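Local coordinates for protein B-agarase (PDB 5Z6P) that hydrolyses agarose as a beta-agarase of glycoside hydrolase family 50, at residues V422-L433 with F441-F450; A69-T77 with Y644-P653. All coordinates share one frame; numbering follows the deposited sequence.

Contact 2 joins two parts of the chain that are far apart in sequence: residues 69-77, within the carbohydrate-binding-like domain, meet residues 644-653, in the loop that follows strand 640-643 of the beta-galactosidase-like region. Contact 1, residues 422-433 with 441-450, falls between these two segments in chain order and is local, only seven residues separating its ends. It takes helix 413-428 over to strand 449-453, which runs parallel to 501-506, itself followed by 614-615. The centres of contacts 1 and 2 lie about 32 Å apart. Contact 1 thus packs a helix end against the start of a strand in what is probably the catalytic part, while contact 2 lies where the N-terminal domain meets that part.

Contact 1: residues V422-L433 with F441-F450; sequences VDRMLNWGFTCL and FYDNQRIPFF
I447 lays its CD1 methyl on M425 CB at 3.6 Å, while its CG2 branch meets V422 CG1 and L433 CG. With CG1 anti to the backbone N (chi1 -176°), the longer arm runs past C432 CA toward the end of helix 413-428. L433 crosses I447 at about a right angle and reaches F441 CB with its CD1; V422 CG2 comes to the edge of the F441 ring. On the outer side, V422 CG1 sits over one face of the R446 guanidinium, 3.5 Å from NH1. D423 OD1 approaches the edge of that group and makes a salt bridge with R446 NH2, the carboxylate and guanidinium planes 61° apart. Farther along both segments, L433 N donates to P448 O (2.9 Å) and F450 N to L433 O (3.0 Å), a single bridge leading into strand 449-453. C432 SG lies obliquely beside the F450 ring, 3.5 Å from CE1. N444 OD1 accepts from R446 N, making an Asx turn, and from I447 N on a lone pair; ND2 donates to F441 O and I447 O. Two backbone bonds thus set L433 beside 448-450, one amide with four bonds holds the 441-447 turn, and D423 probably steadies the R446 charge over V422.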
loop_
_atom_site.group_PDB
_atom_site.type_symbol
_atom_site.label_atom_id
_atom_site.label_comp_id
_atom_site.label_asym_id
_atom_site.label_seq_id
_atom_site.Cartn_x
_atom_site.Cartn_y
_atom_site.Cartn_z
ATOM N N VAL A 422 5.195 7.109 -22.266
ATOM C CA VAL A 422 6.648 7.272 -22.224
ATOM C C VAL A 422 7.025 8.751 -22.409
ATOM O O VAL A 422 7.932 9.242 -21.735
ATOM C CB VAL A 422 7.378 6.403 -23.286
ATOM C CG1 VAL A 422 8.881 6.692 -23.277
ATOM C CG2 VAL A 422 7.138 4.935 -23.025
ATOM N N ASP A 423 6.327 9.449 -23.308
ATOM C CA ASP A 423 6.523 10.886 -23.491
ATOM C C ASP A 423 6.306 11.632 -22.196
ATOM O O ASP A 423 7.072 12.514 -21.846
ATOM C CB ASP A 423 5.567 11.460 -24.541
ATOM C CG ASP A 423 5.950 11.097 -25.953
ATOM O OD1 ASP A 423 7.109 10.714 -26.200
ATOM O OD2 ASP A 423 5.067 11.212 -26.828
ATOM N N ARG A 424 5.235 11.275 -21.503
ATOM C CA ARG A 424 4.914 11.855 -20.216
ATOM C C ARG A 424 6.010 11.618 -19.166
ATOM O O ARG A 424 6.437 12.553 -18.494
ATOM C CB ARG A 424 3.596 11.295 -19.692
ATOM C CG ARG A 424 2.330 11.893 -20.277
ATOM C CD ARG A 424 1.126 11.079 -19.808
ATOM N NE ARG A 424 -0.159 11.690 -20.153
ATOM C CZ ARG A 424 -1.330 11.078 -20.028
ATOM N NH1 ARG A 424 -1.373 9.833 -19.580
ATOM N NH2 ARG A 424 -2.453 11.700 -20.367
ATOM N N MET A 425 6.428 10.364 -18.997
ATOM C CA MET A 425 7.412 10.056 -17.960
ATOM C C MET A 425 8.687 10.877 -18.176
ATOM O O MET A 425 9.206 11.454 -17.245
ATOM C CB MET A 425 7.742 8.562 -17.924
ATOM C CG MET A 425 6.547 7.658 -17.655
ATOM S SD MET A 425 5.547 8.150 -16.247
ATOM C CE MET A 425 4.030 7.308 -16.647
ATOM N N LEU A 426 9.160 10.934 -19.413
ATOM C CA LEU A 426 10.371 11.661 -19.749
ATOM C C LEU A 426 10.213 13.180 -19.618
ATOM O O LEU A 426 11.164 13.876 -19.289
ATOM C CB LEU A 426 10.805 11.312 -21.171
ATOM C CG LEU A 426 11.297 9.886 -21.353
ATOM C CD1 LEU A 426 11.670 9.625 -22.814
ATOM C CD2 LEU A 426 12.465 9.643 -20.407
ATOM N N ASN A 427 9.011 13.679 -19.887
ATOM C CA ASN A 427 8.714 15.102 -19.774
ATOM C C ASN A 427 8.594 15.497 -18.310
ATOM O O ASN A 427 9.032 16.559 -17.912
ATOM C CB ASN A 427 7.427 15.442 -20.529
ATOM C CG ASN A 427 7.013 16.898 -20.368
ATOM O OD1 ASN A 427 6.261 17.245 -19.467
ATOM N ND2 ASN A 427 7.500 17.748 -21.255
ATOM N N TRP A 428 8.013 14.615 -17.508
ATOM C CA TRP A 428 7.864 14.837 -16.076
ATOM C C TRP A 428 9.176 14.625 -15.305
ATOM O O TRP A 428 9.291 14.998 -14.135
ATOM C CB TRP A 428 6.778 13.907 -15.521
ATOM C CG TRP A 428 5.444 14.069 -16.201
ATOM C CD1 TRP A 428 5.088 15.041 -17.112
ATOM C CD2 TRP A 428 4.286 13.247 -16.024
ATOM N NE1 TRP A 428 3.779 14.863 -17.504
ATOM C CE2 TRP A 428 3.264 13.769 -16.855
ATOM C CE3 TRP A 428 4.009 12.114 -15.247
ATOM C CZ2 TRP A 428 1.992 13.206 -16.925
ATOM C CZ3 TRP A 428 2.745 11.551 -15.324
ATOM C CH2 TRP A 428 1.749 12.098 -16.155
ATOM N N GLY A 429 10.154 14.018 -15.966
ATOM C CA GLY A 429 11.466 13.818 -15.377
ATOM C C GLY A 429 11.750 12.452 -14.764
ATOM O O GLY A 429 12.847 12.220 -14.262
ATOM N N PHE A 430 10.775 11.543 -14.797
ATOM C CA PHE A 430 10.980 10.240 -14.176
ATOM C C PHE A 430 12.055 9.507 -14.931
ATOM O O PHE A 430 12.141 9.634 -16.142
ATOM C CB PHE A 430 9.696 9.412 -14.150
ATOM C CG PHE A 430 8.715 9.858 -13.119
ATOM C CD1 PHE A 430 9.050 9.849 -11.773
ATOM C CD2 PHE A 430 7.451 10.298 -13.493
ATOM C CE1 PHE A 430 8.141 10.255 -10.826
ATOM C CE2 PHE A 430 6.539 10.704 -12.544
ATOM C CZ PHE A 430 6.884 10.695 -11.213
ATOM N N THR A 431 12.888 8.762 -14.209
ATOM C CA THR A 431 13.995 8.047 -14.823
ATOM C C THR A 431 13.688 6.588 -15.123
ATOM O O THR A 431 14.561 5.850 -15.604
ATOM C CB THR A 431 15.251 8.099 -13.925
ATOM O OG1 THR A 431 14.894 7.761 -12.582
ATOM C CG2 THR A 431 15.862 9.513 -13.954
ATOM N N CYS A 432 12.461 6.169 -14.824
ATOM C CA CYS A 432 12.039 4.810 -15.136
ATOM C C CYS A 432 10.543 4.638 -15.190
ATOM O O CYS A 432 9.784 5.500 -14.775
ATOM C CB CYS A 432 12.578 3.808 -14.104
ATOM S SG CYS A 432 11.694 3.862 -12.527
ATOM N N LEU A 433 10.166 3.474 -15.703
ATOM C CA LEU A 433 8.863 2.880 -15.533
ATOM C C LEU A 433 8.999 1.886 -14.381
ATOM O O LEU A 433 9.941 1.087 -14.364
ATOM C CB LEU A 433 8.414 2.173 -16.817
ATOM C CG LEU A 433 8.479 2.997 -18.116
ATOM C CD1 LEU A 433 8.138 2.145 -19.333
ATOM C CD2 LEU A 433 7.553 4.174 -18.019
ATOM N N PHE A 441 6.069 -2.511 -23.043
ATOM C CA PHE A 441 6.909 -1.322 -22.893
ATOM C C PHE A 441 8.392 -1.669 -22.875
ATOM O O PHE A 441 9.244 -0.785 -22.968
ATOM C CB PHE A 441 6.576 -0.556 -21.603
ATOM C CG PHE A 441 5.325 0.266 -21.672
ATOM C CD1 PHE A 441 5.361 1.569 -22.147
ATOM C CD2 PHE A 441 4.116 -0.247 -21.236
ATOM C CE1 PHE A 441 4.222 2.349 -22.194
ATOM C CE2 PHE A 441 2.964 0.534 -21.282
ATOM C CZ PHE A 441 3.033 1.833 -21.765
ATOM N N TYR A 442 8.696 -2.959 -22.752
ATOM C CA TYR A 442 10.054 -3.387 -22.451
ATOM C C TYR A 442 11.043 -3.179 -23.611
ATOM O O TYR A 442 12.239 -3.148 -23.386
ATOM C CB TYR A 442 10.076 -4.856 -22.023
ATOM C CG TYR A 442 9.461 -5.170 -20.661
ATOM C CD1 TYR A 442 8.951 -4.169 -19.835
ATOM C CD2 TYR A 442 9.392 -6.485 -20.209
ATOM C CE1 TYR A 442 8.389 -4.470 -18.624
ATOM C CE2 TYR A 442 8.841 -6.798 -18.998
ATOM C CZ TYR A 442 8.344 -5.798 -18.203
ATOM O OH TYR A 442 7.802 -6.140 -16.995
ATOM N N ASP A 443 10.566 -3.040 -24.843
ATOM C CA ASP A 443 11.495 -2.731 -25.937
ATOM C C ASP A 443 11.440 -1.261 -26.371
ATOM O O ASP A 443 11.733 -0.942 -27.523
ATOM C CB ASP A 443 11.246 -3.648 -27.152
ATOM C CG ASP A 443 9.876 -3.452 -27.789
ATOM O OD1 ASP A 443 9.177 -2.461 -27.492
ATOM O OD2 ASP A 443 9.493 -4.302 -28.616
ATOM N N ASN A 444 11.089 -0.369 -25.454
ATOM C CA ASN A 444 10.779 1.005 -25.841
ATOM C C ASN A 444 12.029 1.817 -26.163
ATOM O O ASN A 444 11.973 2.745 -26.974
ATOM C CB ASN A 444 9.957 1.698 -24.755
ATOM C CG ASN A 444 10.799 2.195 -23.595
ATOM O OD1 ASN A 444 11.433 3.250 -23.680
ATOM N ND2 ASN A 444 10.792 1.450 -22.487
ATOM N N GLN A 445 13.143 1.463 -25.524
ATOM C CA GLN A 445 14.445 2.085 -25.775
ATOM C C GLN A 445 14.455 3.618 -25.669
ATOM O O GLN A 445 15.149 4.292 -26.410
ATOM C CB GLN A 445 14.964 1.651 -27.152
ATOM C CG GLN A 445 14.814 0.142 -27.385
ATOM C CD GLN A 445 15.923 -0.454 -28.221
ATOM O OE1 GLN A 445 16.284 0.075 -29.263
ATOM N NE2 GLN A 445 16.475 -1.573 -27.757
ATOM N N ARG A 446 13.694 4.155 -24.728
ATOM C CA ARG A 446 13.719 5.579 -24.451
ATOM C C ARG A 446 13.773 5.834 -22.937
ATOM O O ARG A 446 14.256 6.869 -22.484
ATOM C CB ARG A 446 12.497 6.265 -25.062
ATOM C CG ARG A 446 12.449 6.296 -26.590
ATOM C CD ARG A 446 11.075 6.808 -27.079
ATOM N NE ARG A 446 10.780 8.134 -26.552
ATOM C CZ ARG A 446 9.559 8.603 -26.318
ATOM N NH1 ARG A 446 8.487 7.853 -26.544
ATOM N NH2 ARG A 446 9.410 9.824 -25.835
ATOM N N ILE A 447 13.275 4.876 -22.161
ATOM C CA ILE A 447 13.247 5.003 -20.708
ATOM C C ILE A 447 13.447 3.643 -20.029
ATOM O O ILE A 447 12.844 2.665 -20.441
ATOM C CB ILE A 447 11.909 5.645 -20.238
ATOM C CG1 ILE A 447 11.915 5.859 -18.725
ATOM C CG2 ILE A 447 10.699 4.816 -20.703
ATOM C CD1 ILE A 447 10.873 6.853 -18.236
ATOM N N PRO A 448 14.327 3.577 -19.005
ATOM C CA PRO A 448 14.547 2.318 -18.281
ATOM C C PRO A 448 13.273 1.828 -17.590
ATOM O O PRO A 448 12.364 2.617 -17.334
ATOM C CB PRO A 448 15.609 2.678 -17.254
ATOM C CG PRO A 448 16.301 3.905 -17.827
ATOM C CD PRO A 448 15.225 4.646 -18.537
ATOM N N PHE A 449 13.207 0.537 -17.302
ATOM C CA PHE A 449 12.035 -0.029 -16.653
ATOM C C PHE A 449 12.452 -1.082 -15.613
ATOM O O PHE A 449 13.580 -1.554 -15.631
ATOM C CB PHE A 449 11.098 -0.646 -17.690
ATOM C CG PHE A 449 11.687 -1.835 -18.390
ATOM C CD1 PHE A 449 12.477 -1.678 -19.513
ATOM C CD2 PHE A 449 11.457 -3.116 -17.919
ATOM C CE1 PHE A 449 13.034 -2.777 -20.143
ATOM C CE2 PHE A 449 12.019 -4.201 -18.536
ATOM C CZ PHE A 449 12.810 -4.035 -19.644
ATOM N N PHE A 450 11.537 -1.423 -14.715
ATOM C CA PHE A 450 11.764 -2.483 -13.750
ATOM C C PHE A 450 10.901 -3.695 -14.133
ATOM O O PHE A 450 9.757 -3.538 -14.513
ATOM C CB PHE A 450 11.447 -1.998 -12.337
ATOM C CG PHE A 450 12.491 -1.060 -11.757
ATOM C CD1 PHE A 450 12.645 0.239 -12.232
ATOM C CD2 PHE A 450 13.310 -1.482 -10.725
ATOM C CE1 PHE A 450 13.612 1.081 -11.683
ATOM C CE2 PHE A 450 14.278 -0.640 -10.169
ATOM C CZ PHE A 450 14.427 0.642 -10.645
#

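Contact 2: residues A69-T77 with Y644-P653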
loop_
_atom_site.group_PDB
_atom_site.type_symbol
_atom_site.label_atom_id
_atom_site.label_comp_id
_atom_site.label_asym_id
_atom_site.label_seq_id
_atom_site.Cartn_x
_atom_site.Cartn_y
_atom_site.Cartn_z
ATOM N N ALA A 69 0.974 17.523 18.502
ATOM C CA ALA A 69 1.552 16.207 18.319
ATOM C C ALA A 69 2.993 16.365 17.871
ATOM O O ALA A 69 3.271 17.051 16.895
ATOM C CB ALA A 69 0.743 15.385 17.303
ATOM N N LEU A 70 3.905 15.735 18.602
ATOM C CA LEU A 70 5.323 15.838 18.307
ATOM C C LEU A 70 5.740 14.735 17.347
ATOM O O LEU A 70 6.616 13.927 17.650
ATOM C CB LEU A 70 6.143 15.755 19.593
ATOM C CG LEU A 70 5.681 16.552 20.811
ATOM C CD1 LEU A 70 6.730 16.456 21.927
ATOM C CD2 LEU A 70 5.383 18.012 20.458
ATOM N N SER A 71 5.115 14.720 16.179
ATOM C CA SER A 71 5.241 13.605 15.258
ATOM C C SER A 71 6.440 13.751 14.340
ATOM O O SER A 71 6.889 12.775 13.764
ATOM C CB SER A 71 3.953 13.451 14.438
ATOM O OG SER A 71 3.472 14.722 14.006
ATOM N N LYS A 72 6.979 14.956 14.191
ATOM C CA LYS A 72 8.203 15.060 13.413
ATOM C C LYS A 72 9.321 14.263 14.090
ATOM O O LYS A 72 10.041 13.506 13.444
ATOM C CB LYS A 72 8.638 16.507 13.222
ATOM C CG LYS A 72 9.917 16.615 12.406
ATOM C CD LYS A 72 10.278 18.044 12.063
ATOM C CE LYS A 72 11.626 18.096 11.356
ATOM N NZ LYS A 72 11.851 19.417 10.716
ATOM N N LYS A 73 9.461 14.430 15.398
ATOM C CA LYS A 73 10.483 13.684 16.136
ATOM C C LYS A 73 10.066 12.234 16.358
ATOM O O LYS A 73 10.827 11.314 16.079
ATOM C CB LYS A 73 10.771 14.340 17.480
ATOM C CG LYS A 73 11.855 13.629 18.272
ATOM C CD LYS A 73 12.078 14.287 19.620
ATOM C CE LYS A 73 13.050 13.474 20.482
ATOM N NZ LYS A 73 13.052 13.912 21.903
ATOM N N HIS A 74 8.842 12.058 16.846
ATOM C CA HIS A 74 8.346 10.762 17.292
ATOM C C HIS A 74 7.456 10.089 16.260
ATOM O O HIS A 74 6.541 10.710 15.741
ATOM C CB HIS A 74 7.567 10.918 18.596
ATOM C CG HIS A 74 8.386 11.451 19.724
ATOM N ND1 HIS A 74 9.252 10.663 20.453
ATOM C CD2 HIS A 74 8.484 12.697 20.244
ATOM C CE1 HIS A 74 9.842 11.400 21.374
ATOM N NE2 HIS A 74 9.395 12.639 21.268
ATOM N N PHE A 75 7.709 8.820 15.975
ATOM C CA PHE A 75 6.897 8.118 14.993
ATOM C C PHE A 75 5.452 7.948 15.450
ATOM O O PHE A 75 4.555 8.203 14.680
ATOM C CB PHE A 75 7.484 6.747 14.642
ATOM C CG PHE A 75 6.797 6.091 13.483
ATOM C CD1 PHE A 75 7.200 6.349 12.196
ATOM C CD2 PHE A 75 5.725 5.244 13.687
ATOM C CE1 PHE A 75 6.562 5.749 11.114
ATOM C CE2 PHE A 75 5.078 4.648 12.620
ATOM C CZ PHE A 75 5.492 4.906 11.328
ATOM N N TYR A 76 5.226 7.524 16.687
ATOM C CA TYR A 76 3.862 7.391 17.212
ATOM C C TYR A 76 3.464 8.491 18.193
ATOM O O TYR A 76 4.101 8.669 19.215
ATOM C CB TYR A 76 3.673 6.044 17.913
ATOM C CG TYR A 76 3.820 4.857 17.001
ATOM C CD1 TYR A 76 2.824 4.538 16.091
ATOM C CD2 TYR A 76 4.956 4.051 17.051
ATOM C CE1 TYR A 76 2.943 3.449 15.251
ATOM C CE2 TYR A 76 5.088 2.954 16.209
ATOM C CZ TYR A 76 4.075 2.664 15.310
ATOM O OH TYR A 76 4.185 1.586 14.459
ATOM N N THR A 77 2.395 9.213 17.884
ATOM C CA THR A 77 1.794 10.128 18.849
ATOM C C THR A 77 0.334 9.777 19.024
ATOM O O THR A 77 -0.338 9.427 18.059
ATOM C CB THR A 77 1.924 11.603 18.427
ATOM O OG1 THR A 77 1.025 11.903 17.350
ATOM C CG2 THR A 77 3.322 11.900 18.007
ATOM N N TYR A 644 6.343 1.524 1.433
ATOM C CA TYR A 644 6.211 2.338 2.629
ATOM C C TYR A 644 5.244 3.487 2.465
ATOM O O TYR A 644 5.579 4.541 1.936
ATOM C CB TYR A 644 7.576 2.861 3.074
ATOM C CG TYR A 644 7.631 3.212 4.533
ATOM C CD1 TYR A 644 7.505 2.230 5.502
ATOM C CD2 TYR A 644 7.812 4.531 4.954
ATOM C CE1 TYR A 644 7.537 2.537 6.831
ATOM C CE2 TYR A 644 7.854 4.852 6.296
ATOM C CZ TYR A 644 7.723 3.846 7.229
ATOM O OH TYR A 644 7.756 4.124 8.566
ATOM N N TYR A 645 4.039 3.244 2.965
ATOM C CA TYR A 645 2.920 4.161 2.868
ATOM C C TYR A 645 2.852 5.017 4.121
ATOM O O TYR A 645 2.038 4.777 5.003
ATOM C CB TYR A 645 1.628 3.383 2.661
ATOM C CG TYR A 645 1.515 2.747 1.287
ATOM C CD1 TYR A 645 1.134 3.507 0.185
ATOM C CD2 TYR A 645 1.795 1.402 1.086
ATOM C CE1 TYR A 645 1.012 2.943 -1.075
ATOM C CE2 TYR A 645 1.689 0.835 -0.163
ATOM C CZ TYR A 645 1.285 1.609 -1.246
ATOM O OH TYR A 645 1.163 1.055 -2.496
ATOM N N LYS A 646 3.755 5.993 4.201
ATOM C CA LYS A 646 3.754 6.979 5.270
ATOM C C LYS A 646 4.115 8.309 4.617
ATOM O O LYS A 646 4.274 8.373 3.405
ATOM C CB LYS A 646 4.745 6.607 6.386
ATOM C CG LYS A 646 4.512 5.240 7.051
ATOM C CD LYS A 646 3.259 5.207 7.905
ATOM C CE LYS A 646 2.754 3.775 8.098
ATOM N NZ LYS A 646 1.381 3.722 8.678
ATOM N N GLU A 647 4.261 9.360 5.407
ATOM C CA GLU A 647 4.544 10.666 4.837
ATOM C C GLU A 647 5.976 10.770 4.315
ATOM O O GLU A 647 6.284 11.664 3.533
ATOM C CB GLU A 647 4.250 11.758 5.859
ATOM C CG GLU A 647 2.773 11.847 6.252
ATOM C CD GLU A 647 2.434 13.083 7.058
ATOM O OE1 GLU A 647 3.241 14.024 7.081
ATOM O OE2 GLU A 647 1.344 13.117 7.659
ATOM N N GLY A 648 6.835 9.840 4.738
ATOM C CA GLY A 648 8.199 9.737 4.245
ATOM C C GLY A 648 9.017 8.799 5.131
ATOM O O GLY A 648 8.467 8.158 6.032
ATOM N N LEU A 649 10.323 8.724 4.876
ATOM C CA LEU A 649 11.224 7.847 5.623
ATOM C C LEU A 649 11.559 8.447 6.982
ATOM O O LEU A 649 12.662 8.954 7.208
ATOM C CB LEU A 649 12.511 7.572 4.826
ATOM C CG LEU A 649 12.304 7.049 3.403
ATOM C CD1 LEU A 649 13.637 6.752 2.710
ATOM C CD2 LEU A 649 11.416 5.810 3.420
ATOM N N HIS A 650 10.584 8.384 7.875
ATOM C CA HIS A 650 10.753 8.851 9.232
ATOM C C HIS A 650 11.998 8.217 9.864
ATOM O O HIS A 650 12.188 7.011 9.764
ATOM C CB HIS A 650 9.509 8.531 10.031
ATOM C CG HIS A 650 9.431 9.244 11.339
ATOM N ND1 HIS A 650 10.233 8.918 12.410
ATOM C CD2 HIS A 650 8.642 10.256 11.753
ATOM C CE1 HIS A 650 9.944 9.704 13.427
ATOM N NE2 HIS A 650 8.988 10.533 13.052
ATOM N N PRO A 651 12.878 9.048 10.453
ATOM C CA PRO A 651 14.152 8.569 11.004
ATOM C C PRO A 651 14.032 7.400 11.990
ATOM O O PRO A 651 14.877 6.526 11.972
ATOM C CB PRO A 651 14.725 9.808 11.717
ATOM C CG PRO A 651 13.858 10.986 11.303
ATOM C CD PRO A 651 12.871 10.512 10.285
ATOM N N GLU A 652 13.003 7.385 12.816
ATOM C CA GLU A 652 12.898 6.391 13.874
ATOM C C GLU A 652 12.771 4.926 13.361
ATOM O O GLU A 652 13.553 4.084 13.775
ATOM C CB GLU A 652 11.736 6.764 14.792
ATOM C CG GLU A 652 11.713 6.071 16.129
ATOM C CD GLU A 652 10.455 6.392 16.914
ATOM O OE1 GLU A 652 10.054 7.571 16.944
ATOM O OE2 GLU A 652 9.846 5.452 17.471
ATOM N N PRO A 653 11.820 4.621 12.444
ATOM C CA PRO A 653 11.783 3.207 12.026
ATOM C C PRO A 653 12.848 2.838 10.994
ATOM O O PRO A 653 13.049 1.658 10.722
ATOM C CB PRO A 653 10.369 3.047 11.431
ATOM C CG PRO A 653 10.039 4.432 10.906
ATOM C CD PRO A 653 10.681 5.387 11.901
HETATM O O HOH W 1 9.645 8.120 20.077
HETATM O O HOH W 2 7.328 6.847 18.471
#
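An imidazole wedged against a run of backbone carbonyls is the striking feature here: H650 NE2 donates to S71 O at 3.2 Å, with that oxygen almost in the ring plane, and K72 O is equally near NE2. K73 O comes to the same ring at its CE1 edge. The other ring nitrogen, ND1, accepts from E652 N, so both nitrogens are engaged and the rotation of the ring is fixed. F75 covers one face. Its CB stands 4.2 Å from the H650 centroid, 18° off the ring normal, a CH-pi contact, and its ring turns an edge toward the same imidazole, the planes 85° apart. Because F75 CG is anti to the backbone N (chi1 -171°), the phenyl reaches on across the boundary, where CD1 touches P653 CD at 3.6 Å and CE1 lies 3.2 Å from Y644 OH. E652 reaches back to residues 69-77: OE1 takes the F75 N-H at 2.8 Å, nearly straight but from above the carboxylate plane. Two waters widen this grip, one linking E652 OE1 to H74 ND1, the other E652 OE2 to Y76 N. Beyond the pair, F75 shares a backbone bond with G194, just after strand 185-193, and K646 NZ bonds H193 on that strand. The loop 644-653 rests in turn on I666 through Y644 and L649, and on M695 and T702 through E647 and L649, which places the contact between strand 185-193 of the N-terminal domain and strand 664-668 with helix 689-704 of the probable catalytic part.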